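Local coordinates for protein 5-cytosine DNA methyltransferase (Entamoeba histolytica, PDB 3QV2) that probably transfers methyl groups from S-adenosyl-L-methionine to carbon 5 of cytosine in tRNA or DNA, as a Dnmt2-type member of the C5-methyltransferase family, at residues E15-I20 with A105-H110; P40-I43 with A47-I50; L111-L116 with F140-N145. One frame throughout, in Å; residues are numbered along the deposited sequence.

All three contacts belong to one Rossmann-like methyltransferase domain. Interactions 1 and 2 lie at the ends of the neighbouring strands 11-16 and 36-41, hydrogen-bonded between F41 N and E15 O, and both touch S-adenosyl-L-homocysteine. Each is buried: interaction 1 sets the edge of a phenyl ring against a serine hydroxyl, whereas interaction 2 rests on an asparagine amide bonded to the backbone carbonyl of the aspartate that holds the ribose. Interaction 3 shares helix 106-115 with interaction 1 but lies farther from the ligand, between two helices beside the sheet. Its chemistry is divided by depth, with a tyrosine-isoleucine contact inside and an arginine-glutamate salt bridge toward the surface.

Interaction 1 of 3, residues E15-I20 with A105-H110; sequences EFFSGI and AKSVLH. With SAH (S-adenosyl-L-homocysteine), chain B.
The loop leaving strand 11-16 faces the first turn of helix 106-115 with its backbone well apart, F17 CA and S107 CA being 9.5 Å from each other, and the F17 side chain bridges the gap. Its ring turns an edge to the helix: CE1 lies 3.2 Å from S107 OG, near the ring plane, and CZ comes within 4.2 Å of V108 N. The serine hydroxyl sits between its own backbone N and carbonyl carbon (chi1 50°), which brings it to that edge. At its root the same phenylalanine meets the ligand, with F17 CB 3.2 Å from the ribose O4' of S-adenosyl-L-homocysteine. The 17-20 loop is part of the glycine-containing turn after the first strand of a class I methyltransferase, the F-x-G-x-G motif of the C5 family, and it wraps the ligand's amino-acid end. G19, with no side chain and a positive phi, lets its CA come 3.6 Å from the ligand CB. I20 N then gives the carboxylate oxygen O of the ligand a 2.9 Å hydrogen bond that is almost perfectly straight (179°). The F17 side chain also packs on L64 and M82, and S107 touches D65.

Interaction 2 of 3, residues P40-I43 with A47-I50; sequences PFDI and ANKI. With SAH (S-adenosyl-L-homocysteine), chain B.
D42, just past strand 36-41, meets N48 in the first turn of helix 45-55. The asparagine puts CG anti to its carbonyl carbon (chi1 -59°), and from there the amide reaches the backbone of the loop. N48 ND2 gives D42 O a hydrogen bond of 3.0 Å, moderately bent at 154°. The donor stands well above the carbonyl plane rather than on a lone pair, and D42 O is itself tilted slightly from the amide plane. The other end of the amide lies against the aspartate's own side chain, with N48 OD1 3.3 Å from D42 CB, so one flat group spans both the carbonyl and the methylene of a single residue.

D42 extends CG opposite its backbone N (chi1 -160°), which carries the carboxylate to the ribose of S-adenosyl-L-homocysteine. Each oxygen takes one hydroxyl: the ligand O2' donates to D42 OD1 at 2.7 Å, and O3' donates to D42 OD2 at 3.0 Å. This acidic residue at the end of the second strand, holding both ribose hydroxyls, is a hallmark of Rossmann-like class I methyltransferases. Next to it, I43 lies over one face of the adenine, its CG2 3.6 Å from the ligand N1 and its CD1 3.8 Å from the ligand C5.

Both carboxylate oxygens have further donors, OD1 the backbone N of N44 and OD2 that of G19. The carboxylate is thus gripped by two hydroxyls and two peptide N-H groups, which should fix its rotation and probably favour its ionised form, while N48 acts from the second shell, holding the backbone of the residue that reads the ribose.

Interaction 3 of 3, residues L111-L116 with F140-N145; sequences LYRDIL and FKEIYN
Y112 and I143 form the apolar part of the contact between segments 111-116 and 140-145, with Y112 CA and I143 CA 6.3 Å apart, the nearest pair of the two segments. The isoleucine comes over one face of the phenol ring. Its CG2 methyl stands 3.8 Å from the centroid of the Y112 ring and only 4° off the ring normal, a CH-pi contact almost exactly centred. The other branch extends past the rim, where I143 CD1 lies 3.7 Å from Y112 CD2. I143 has CG2 anti to its backbone N and CG1 anti to its carbonyl carbon (chi1 -70°); this places CG2 over the ring centre and sends CG1 and CD1 out over the CD2 edge. Around this pair Y112 also packs on M82, I126 and I128 of the sheet and on I146 and L147 of the facing helix, as expected for helices layered beside the parallel strands of a Rossmann-like domain.

The polar part is a salt bridge nearer the surface. R113 and E142 cross at about a right angle, and the extended arginine offers the side of its guanidinium that carries NE. R113 NE donates a hydrogen bond to E142 OE2 (2.6 Å) and R113 NH2 one to E142 OE1 (2.9 Å), a side-on, two-nitrogen grip. Both acceptors lie near the guanidinium plane, but the carboxylate is turned 37° from it: OE1 is met on its syn lone pair, OE2 from above the carboxylate plane. Both residues also touch I100 of a nearby loop.

Two bonds to two oxygens fix how the charged groups face each other despite the twist between their planes, and probably offset the two charges at the more exposed margin, while dispersion and the pi cloud of the tyrosine join the helices inside.

Interaction 1 of 3, residues E15-I20 with A105-H110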
loop_
_atom_site.group_PDB
_atom_site.type_symbol
_atom_site.label_atom_id
_atom_site.label_comp_id
_atom_site.label_asym_id
_atom_site.label_seq_id
_atom_site.Cartn_x
_atom_site.Cartn_y
_atom_site.Cartn_z
ATOM N N GLU A 15 -9.366 -7.922 7.291
ATOM C CA GLU A 15 -8.619 -7.097 6.348
ATOM C C GLU A 15 -9.526 -6.076 5.667
ATOM O O GLU A 15 -9.985 -6.290 4.545
ATOM C CB GLU A 15 -7.931 -7.986 5.311
ATOM C CG GLU A 15 -6.810 -7.320 4.528
ATOM C CD GLU A 15 -6.023 -8.314 3.691
ATOM O OE1 GLU A 15 -5.078 -7.891 2.995
ATOM O OE2 GLU A 15 -6.348 -9.520 3.731
ATOM N N PHE A 16 -9.785 -4.969 6.353
ATOM C CA PHE A 16 -10.634 -3.914 5.811
ATOM C C PHE A 16 -9.972 -3.234 4.617
ATOM O O PHE A 16 -8.759 -3.017 4.612
ATOM C CB PHE A 16 -10.957 -2.877 6.886
ATOM C CG PHE A 16 -11.766 -3.416 8.032
ATOM C CD1 PHE A 16 -13.103 -3.736 7.862
ATOM C CD2 PHE A 16 -11.198 -3.584 9.285
ATOM C CE1 PHE A 16 -13.852 -4.223 8.915
ATOM C CE2 PHE A 16 -11.945 -4.069 10.343
ATOM C CZ PHE A 16 -13.274 -4.389 10.158
ATOM N N PHE A 17 -10.775 -2.890 3.615
ATOM C CA PHE A 17 -10.267 -2.279 2.391
ATOM C C PHE A 17 -9.113 -3.117 1.852
ATOM O O PHE A 17 -8.055 -2.591 1.508
ATOM C CB PHE A 17 -9.810 -0.842 2.656
ATOM C CG PHE A 17 -10.727 -0.074 3.566
ATOM C CD1 PHE A 17 -11.893 0.496 3.082
ATOM C CD2 PHE A 17 -10.424 0.073 4.911
ATOM C CE1 PHE A 17 -12.741 1.200 3.922
ATOM C CE2 PHE A 17 -11.266 0.773 5.755
ATOM C CZ PHE A 17 -12.426 1.337 5.260
ATOM N N SER A 18 -9.339 -4.425 1.776
ATOM C CA SER A 18 -8.290 -5.393 1.463
ATOM C C SER A 18 -7.552 -5.147 0.149
ATOM O O SER A 18 -6.376 -5.487 0.025
ATOM C CB SER A 18 -8.858 -6.816 1.486
ATOM O OG SER A 18 -10.063 -6.895 0.747
ATOM N N GLY A 19 -8.235 -4.564 -0.829
ATOM C CA GLY A 19 -7.626 -4.316 -2.124
ATOM C C GLY A 19 -7.088 -5.588 -2.755
ATOM O O GLY A 19 -7.844 -6.526 -3.007
ATOM N N ILE A 20 -5.783 -5.625 -3.009
ATOM C CA ILE A 20 -5.162 -6.800 -3.614
ATOM C C ILE A 20 -4.420 -7.655 -2.587
ATOM O O ILE A 20 -3.712 -8.595 -2.946
ATOM C CB ILE A 20 -4.195 -6.419 -4.756
ATOM C CG1 ILE A 20 -2.987 -5.656 -4.209
ATOM C CG2 ILE A 20 -4.914 -5.601 -5.820
ATOM C CD1 ILE A 20 -1.980 -5.273 -5.273
ATOM N N ALA A 105 -14.667 8.847 3.524
ATOM C CA ALA A 105 -14.127 8.634 4.861
ATOM C C ALA A 105 -15.185 8.021 5.770
ATOM O O ALA A 105 -14.899 7.637 6.904
ATOM C CB ALA A 105 -13.622 9.944 5.441
ATOM N N LYS A 106 -16.408 7.932 5.257
ATOM C CA LYS A 106 -17.545 7.444 6.031
ATOM C C LYS A 106 -17.318 6.038 6.583
ATOM O O LYS A 106 -17.728 5.728 7.703
ATOM C CB LYS A 106 -18.816 7.478 5.179
ATOM C CG LYS A 106 -20.098 7.220 5.950
ATOM C CD LYS A 106 -21.323 7.487 5.089
ATOM C CE LYS A 106 -22.609 7.314 5.880
ATOM N NZ LYS A 106 -22.780 5.919 6.368
ATOM N N SER A 107 -16.660 5.191 5.800
ATOM C CA SER A 107 -16.426 3.807 6.203
ATOM C C SER A 107 -15.464 3.685 7.386
ATOM O O SER A 107 -15.713 2.920 8.316
ATOM C CB SER A 107 -15.927 2.977 5.016
ATOM O OG SER A 107 -14.842 3.615 4.366
ATOM N N VAL A 108 -14.371 4.442 7.351
ATOM C CA VAL A 108 -13.360 4.356 8.401
ATOM C C VAL A 108 -13.831 5.017 9.695
ATOM O O VAL A 108 -13.469 4.586 10.789
ATOM C CB VAL A 108 -12.011 4.961 7.958
ATOM C CG1 VAL A 108 -12.115 6.473 7.848
ATOM C CG2 VAL A 108 -10.908 4.566 8.929
ATOM N N LEU A 109 -14.642 6.062 9.567
ATOM C CA LEU A 109 -15.234 6.703 10.735
ATOM C C LEU A 109 -16.252 5.769 11.379
ATOM O O LEU A 109 -16.354 5.692 12.602
ATOM C CB LEU A 109 -15.905 8.023 10.350
ATOM C CG LEU A 109 -14.977 9.189 10.003
ATOM C CD1 LEU A 109 -15.771 10.366 9.449
ATOM C CD2 LEU A 109 -14.166 9.605 11.221
ATOM N N HIS A 110 -17.000 5.061 10.539
ATOM C CA HIS A 110 -17.997 4.108 11.003
ATOM C C HIS A 110 -17.365 3.033 11.880
ATOM O O HIS A 110 -17.871 2.721 12.958
ATOM C CB HIS A 110 -18.696 3.459 9.807
ATOM C CG HIS A 110 -19.632 2.352 10.182
ATOM N ND1 HIS A 110 -20.692 2.534 11.043
ATOM C CD2 HIS A 110 -19.665 1.050 9.814
ATOM C CE1 HIS A 110 -21.340 1.392 11.188
ATOM N NE2 HIS A 110 -20.737 0.475 10.453
HETATM N N SAH B . -4.139 -1.790 0.791
HETATM C CA SAH B . -4.856 -2.451 -0.282
HETATM C CB SAH B . -5.691 -1.454 -1.075
HETATM C CG SAH B . -6.197 -0.213 -0.381
HETATM S SD SAH B . -7.104 0.983 -1.382
HETATM C C SAH B . -3.873 -3.173 -1.168
HETATM O O SAH B . -4.151 -3.368 -2.385
HETATM O OXT SAH B . -2.765 -3.590 -0.686
HETATM C "C5'" SAH B . -8.694 1.283 -0.639
HETATM C "C4'" SAH B . -9.769 0.282 -0.853
HETATM O "O4'" SAH B . -10.815 0.569 0.008
HETATM C "C3'" SAH B . -10.285 0.397 -2.219
HETATM O "O3'" SAH B . -9.952 -0.738 -2.943
HETATM C "C2'" SAH B . -11.717 0.522 -2.125
HETATM O "O2'" SAH B . -12.328 -0.389 -2.970
HETATM C "C1'" SAH B . -12.029 0.217 -0.726
HETATM N N9 SAH B . -13.219 0.890 -0.290
HETATM C C8 SAH B . -13.588 2.171 -0.416
HETATM N N7 SAH B . -14.793 2.299 0.163
HETATM C C5 SAH B . -15.172 1.091 0.646
HETATM C C6 SAH B . -16.305 0.643 1.327
HETATM N N6 SAH B . -17.380 1.550 1.649
HETATM N N1 SAH B . -16.370 -0.656 1.673
HETATM C C2 SAH B . -15.384 -1.517 1.384
HETATM N N3 SAH B . -14.289 -1.109 0.734
HETATM C C4 SAH B . -14.160 0.177 0.357
#

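Interaction 2 of 3, residues P40-I43 with A47-I50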
loop_
_atom_site.group_PDB
_atom_site.type_symbol
_atom_site.label_atom_id
_atom_site.label_comp_id
_atom_site.label_asym_id
_atom_site.label_seq_id
_atom_site.Cartn_x
_atom_site.Cartn_y
_atom_site.Cartn_z
ATOM N N PRO A 40 -11.067 -10.615 4.334
ATOM C CA PRO A 40 -10.982 -9.382 3.545
ATOM C C PRO A 40 -12.344 -8.766 3.237
ATOM O O PRO A 40 -13.286 -9.483 2.899
ATOM C CB PRO A 40 -10.322 -9.856 2.249
ATOM C CG PRO A 40 -10.759 -11.267 2.112
ATOM C CD PRO A 40 -10.847 -11.815 3.509
ATOM N N PHE A 41 -12.436 -7.445 3.361
ATOM C CA PHE A 41 -13.635 -6.702 2.987
ATOM C C PHE A 41 -13.281 -5.636 1.956
ATOM O O PHE A 41 -12.399 -4.808 2.188
ATOM C CB PHE A 41 -14.263 -6.030 4.212
ATOM C CG PHE A 41 -15.074 -6.957 5.073
ATOM C CD1 PHE A 41 -16.458 -6.964 4.996
ATOM C CD2 PHE A 41 -14.455 -7.810 5.970
ATOM C CE1 PHE A 41 -17.207 -7.811 5.791
ATOM C CE2 PHE A 41 -15.198 -8.660 6.767
ATOM C CZ PHE A 41 -16.576 -8.660 6.678
ATOM N N ASP A 42 -13.967 -5.659 0.818
ATOM C CA ASP A 42 -13.770 -4.645 -0.211
ATOM C C ASP A 42 -14.865 -4.740 -1.270
ATOM O O ASP A 42 -15.320 -5.833 -1.608
ATOM C CB ASP A 42 -12.384 -4.779 -0.848
ATOM C CG ASP A 42 -11.935 -3.507 -1.544
ATOM O OD1 ASP A 42 -12.728 -2.942 -2.323
ATOM O OD2 ASP A 42 -10.791 -3.067 -1.300
ATOM N N ILE A 43 -15.288 -3.589 -1.783
ATOM C CA ILE A 43 -16.381 -3.532 -2.748
ATOM C C ILE A 43 -15.886 -3.461 -4.190
ATOM O O ILE A 43 -16.682 -3.521 -5.129
ATOM C CB ILE A 43 -17.296 -2.326 -2.476
ATOM C CG1 ILE A 43 -16.509 -1.021 -2.613
ATOM C CG2 ILE A 43 -17.915 -2.433 -1.094
ATOM C CD1 ILE A 43 -17.331 0.223 -2.344
ATOM N N ALA A 47 -10.377 -5.497 -7.833
ATOM C CA ALA A 47 -9.425 -5.734 -6.756
ATOM C C ALA A 47 -9.660 -7.100 -6.122
ATOM O O ALA A 47 -8.719 -7.862 -5.898
ATOM C CB ALA A 47 -9.522 -4.636 -5.710
ATOM N N ASN A 48 -10.922 -7.403 -5.835
ATOM C CA ASN A 48 -11.284 -8.682 -5.231
ATOM C C ASN A 48 -10.875 -9.871 -6.092
ATOM O O ASN A 48 -10.389 -10.876 -5.579
ATOM C CB ASN A 48 -12.784 -8.743 -4.944
ATOM C CG ASN A 48 -13.243 -7.648 -4.004
ATOM O OD1 ASN A 48 -12.444 -7.062 -3.274
ATOM N ND2 ASN A 48 -14.542 -7.367 -4.016
ATOM N N LYS A 49 -11.081 -9.755 -7.401
ATOM C CA LYS A 49 -10.721 -10.828 -8.322
ATOM C C LYS A 49 -9.244 -11.186 -8.215
ATOM O O LYS A 49 -8.877 -12.360 -8.268
ATOM C CB LYS A 49 -11.089 -10.459 -9.762
ATOM C CG LYS A 49 -12.437 -11.010 -10.205
ATOM C CD LYS A 49 -13.276 -9.957 -10.912
ATOM C CE LYS A 49 -12.597 -9.451 -12.173
ATOM N NZ LYS A 49 -13.446 -8.458 -12.889
ATOM N N ILE A 50 -8.400 -10.171 -8.059
ATOM C CA ILE A 50 -6.974 -10.395 -7.867
ATOM C C ILE A 50 -6.718 -11.062 -6.520
ATOM O O ILE A 50 -5.947 -12.018 -6.424
ATOM C CB ILE A 50 -6.180 -9.079 -7.947
ATOM C CG1 ILE A 50 -6.318 -8.456 -9.341
ATOM C CG2 ILE A 50 -4.718 -9.321 -7.599
ATOM C CD1 ILE A 50 -5.529 -7.180 -9.517
HETATM N N SAH B . -4.139 -1.790 0.791
HETATM C CA SAH B . -4.856 -2.451 -0.282
HETATM C CB SAH B . -5.691 -1.454 -1.075
HETATM C CG SAH B . -6.197 -0.213 -0.381
HETATM S SD SAH B . -7.104 0.983 -1.382
HETATM C C SAH B . -3.873 -3.173 -1.168
HETATM O O SAH B . -4.151 -3.368 -2.385
HETATM O OXT SAH B . -2.765 -3.590 -0.686
HETATM C "C5'" SAH B . -8.694 1.283 -0.639
HETATM C "C4'" SAH B . -9.769 0.282 -0.853
HETATM O "O4'" SAH B . -10.815 0.569 0.008
HETATM C "C3'" SAH B . -10.285 0.397 -2.219
HETATM O "O3'" SAH B . -9.952 -0.738 -2.943
HETATM C "C2'" SAH B . -11.717 0.522 -2.125
HETATM O "O2'" SAH B . -12.328 -0.389 -2.970
HETATM C "C1'" SAH B . -12.029 0.217 -0.726
HETATM N N9 SAH B . -13.219 0.890 -0.290
HETATM C C8 SAH B . -13.588 2.171 -0.416
HETATM N N7 SAH B . -14.793 2.299 0.163
HETATM C C5 SAH B . -15.172 1.091 0.646
HETATM C C6 SAH B . -16.305 0.643 1.327
HETATM N N6 SAH B . -17.380 1.550 1.649
HETATM N N1 SAH B . -16.370 -0.656 1.673
HETATM C C2 SAH B . -15.384 -1.517 1.384
HETATM N N3 SAH B . -14.289 -1.109 0.734
HETATM C C4 SAH B . -14.160 0.177 0.357
#

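Interaction 3 of 3, residues L111-L116 with F140-N145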
loop_
_atom_site.group_PDB
_atom_site.type_symbol
_atom_site.label_atom_id
_atom_site.label_comp_id
_atom_site.label_asym_id
_atom_site.label_seq_id
_atom_site.Cartn_x
_atom_site.Cartn_y
_atom_site.Cartn_z
ATOM N N LEU A 111 -16.256 2.473 11.411
ATOM C CA LEU A 111 -15.582 1.394 12.125
ATOM C C LEU A 111 -15.153 1.793 13.534
ATOM O O LEU A 111 -15.269 1.004 14.471
ATOM C CB LEU A 111 -14.370 0.894 11.335
ATOM C CG LEU A 111 -14.668 0.263 9.973
ATOM C CD1 LEU A 111 -13.385 -0.201 9.298
ATOM C CD2 LEU A 111 -15.646 -0.893 10.121
ATOM N N TYR A 112 -14.658 3.018 13.684
ATOM C CA TYR A 112 -14.143 3.472 14.973
ATOM C C TYR A 112 -15.205 4.133 15.853
ATOM O O TYR A 112 -15.160 4.020 17.077
ATOM C CB TYR A 112 -12.931 4.390 14.782
ATOM C CG TYR A 112 -11.706 3.665 14.271
ATOM C CD1 TYR A 112 -10.849 3.012 15.146
ATOM C CD2 TYR A 112 -11.408 3.627 12.913
ATOM C CE1 TYR A 112 -9.731 2.343 14.686
ATOM C CE2 TYR A 112 -10.290 2.959 12.445
ATOM C CZ TYR A 112 -9.455 2.319 13.338
ATOM O OH TYR A 112 -8.338 1.651 12.885
ATOM N N ARG A 113 -16.159 4.818 15.231
ATOM C CA ARG A 113 -17.249 5.447 15.973
ATOM C C ARG A 113 -18.272 4.418 16.437
ATOM O O ARG A 113 -18.654 4.389 17.607
ATOM C CB ARG A 113 -17.970 6.485 15.112
ATOM C CG ARG A 113 -17.215 7.781 14.877
ATOM C CD ARG A 113 -18.006 8.668 13.928
ATOM N NE ARG A 113 -17.400 9.983 13.744
ATOM C CZ ARG A 113 -17.803 10.864 12.835
ATOM N NH1 ARG A 113 -18.809 10.566 12.024
ATOM N NH2 ARG A 113 -17.199 12.039 12.730
ATOM N N ASP A 114 -18.711 3.575 15.509
ATOM C CA ASP A 114 -19.885 2.741 15.731
ATOM C C ASP A 114 -19.583 1.292 16.113
ATOM O O ASP A 114 -20.431 0.617 16.695
ATOM C CB ASP A 114 -20.787 2.779 14.495
ATOM C CG ASP A 114 -21.124 4.194 14.064
ATOM O OD1 ASP A 114 -21.225 5.075 14.942
ATOM O OD2 ASP A 114 -21.281 4.428 12.847
ATOM N N ILE A 115 -18.386 0.814 15.792
ATOM C CA ILE A 115 -18.050 -0.586 16.030
ATOM C C ILE A 115 -17.123 -0.799 17.225
ATOM O O ILE A 115 -17.514 -1.396 18.229
ATOM C CB ILE A 115 -17.405 -1.235 14.789
ATOM C CG1 ILE A 115 -18.277 -1.008 13.554
ATOM C CG2 ILE A 115 -17.168 -2.719 15.028
ATOM C CD1 ILE A 115 -19.662 -1.603 13.669
ATOM N N LEU A 116 -15.896 -0.304 17.107
ATOM C CA LEU A 116 -14.846 -0.570 18.091
ATOM C C LEU A 116 -15.260 -0.378 19.556
ATOM O O LEU A 116 -15.009 -1.249 20.385
ATOM C CB LEU A 116 -13.593 0.257 17.771
ATOM C CG LEU A 116 -12.330 -0.024 18.590
ATOM C CD1 LEU A 116 -11.085 0.182 17.746
ATOM C CD2 LEU A 116 -12.284 0.842 19.840
ATOM N N PHE A 140 -8.471 11.344 11.377
ATOM C CA PHE A 140 -7.570 10.598 12.248
ATOM C C PHE A 140 -7.502 11.191 13.650
ATOM O O PHE A 140 -7.343 10.462 14.628
ATOM C CB PHE A 140 -6.163 10.501 11.655
ATOM C CG PHE A 140 -5.192 9.774 12.539
ATOM C CD1 PHE A 140 -4.151 10.449 13.155
ATOM C CD2 PHE A 140 -5.338 8.417 12.772
ATOM C CE1 PHE A 140 -3.263 9.779 13.974
ATOM C CE2 PHE A 140 -4.455 7.742 13.591
ATOM C CZ PHE A 140 -3.416 8.423 14.191
ATOM N N LYS A 141 -7.616 12.512 13.746
ATOM C CA LYS A 141 -7.637 13.171 15.046
ATOM C C LYS A 141 -8.711 12.538 15.921
ATOM O O LYS A 141 -8.499 12.286 17.106
ATOM C CB LYS A 141 -7.903 14.670 14.894
ATOM C CG LYS A 141 -8.066 15.394 16.221
ATOM C CD LYS A 141 -8.464 16.846 16.019
ATOM C CE LYS A 141 -8.778 17.526 17.344
ATOM N NZ LYS A 141 -7.593 17.578 18.247
ATOM N N GLU A 142 -9.866 12.275 15.317
ATOM C CA GLU A 142 -10.982 11.658 16.021
ATOM C C GLU A 142 -10.711 10.180 16.289
ATOM O O GLU A 142 -10.976 9.682 17.383
ATOM C CB GLU A 142 -12.274 11.829 15.220
ATOM C CG GLU A 142 -13.525 11.339 15.928
ATOM C CD GLU A 142 -14.787 11.636 15.142
ATOM O OE1 GLU A 142 -14.702 12.369 14.134
ATOM O OE2 GLU A 142 -15.863 11.139 15.532
ATOM N N ILE A 143 -10.182 9.484 15.287
ATOM C CA ILE A 143 -9.828 8.077 15.442
ATOM C C ILE A 143 -8.809 7.897 16.565
ATOM O O ILE A 143 -8.901 6.955 17.354
ATOM C CB ILE A 143 -9.270 7.484 14.131
ATOM C CG1 ILE A 143 -10.383 7.355 13.087
ATOM C CG2 ILE A 143 -8.625 6.133 14.388
ATOM C CD1 ILE A 143 -9.905 6.848 11.743
ATOM N N TYR A 144 -7.846 8.810 16.637
ATOM C CA TYR A 144 -6.831 8.780 17.684
ATOM C C TYR A 144 -7.477 8.902 19.059
ATOM O O TYR A 144 -7.186 8.118 19.961
ATOM C CB TYR A 144 -5.810 9.901 17.476
ATOM C CG TYR A 144 -4.682 9.904 18.484
ATOM C CD1 TYR A 144 -3.512 9.191 18.249
ATOM C CD2 TYR A 144 -4.783 10.622 19.668
ATOM C CE1 TYR A 144 -2.478 9.191 19.167
ATOM C CE2 TYR A 144 -3.756 10.628 20.591
ATOM C CZ TYR A 144 -2.605 9.910 20.336
ATOM O OH TYR A 144 -1.576 9.909 21.250
ATOM N N ASN A 145 -8.358 9.886 19.210
ATOM C CA ASN A 145 -9.082 10.080 20.461
ATOM C C ASN A 145 -9.885 8.844 20.856
ATOM O O ASN A 145 -9.857 8.420 22.010
ATOM C CB ASN A 145 -10.000 11.302 20.375
ATOM C CG ASN A 145 -9.236 12.612 20.406
ATOM O OD1 ASN A 145 -8.223 12.738 21.096
ATOM N ND2 ASN A 145 -9.718 13.596 19.657
#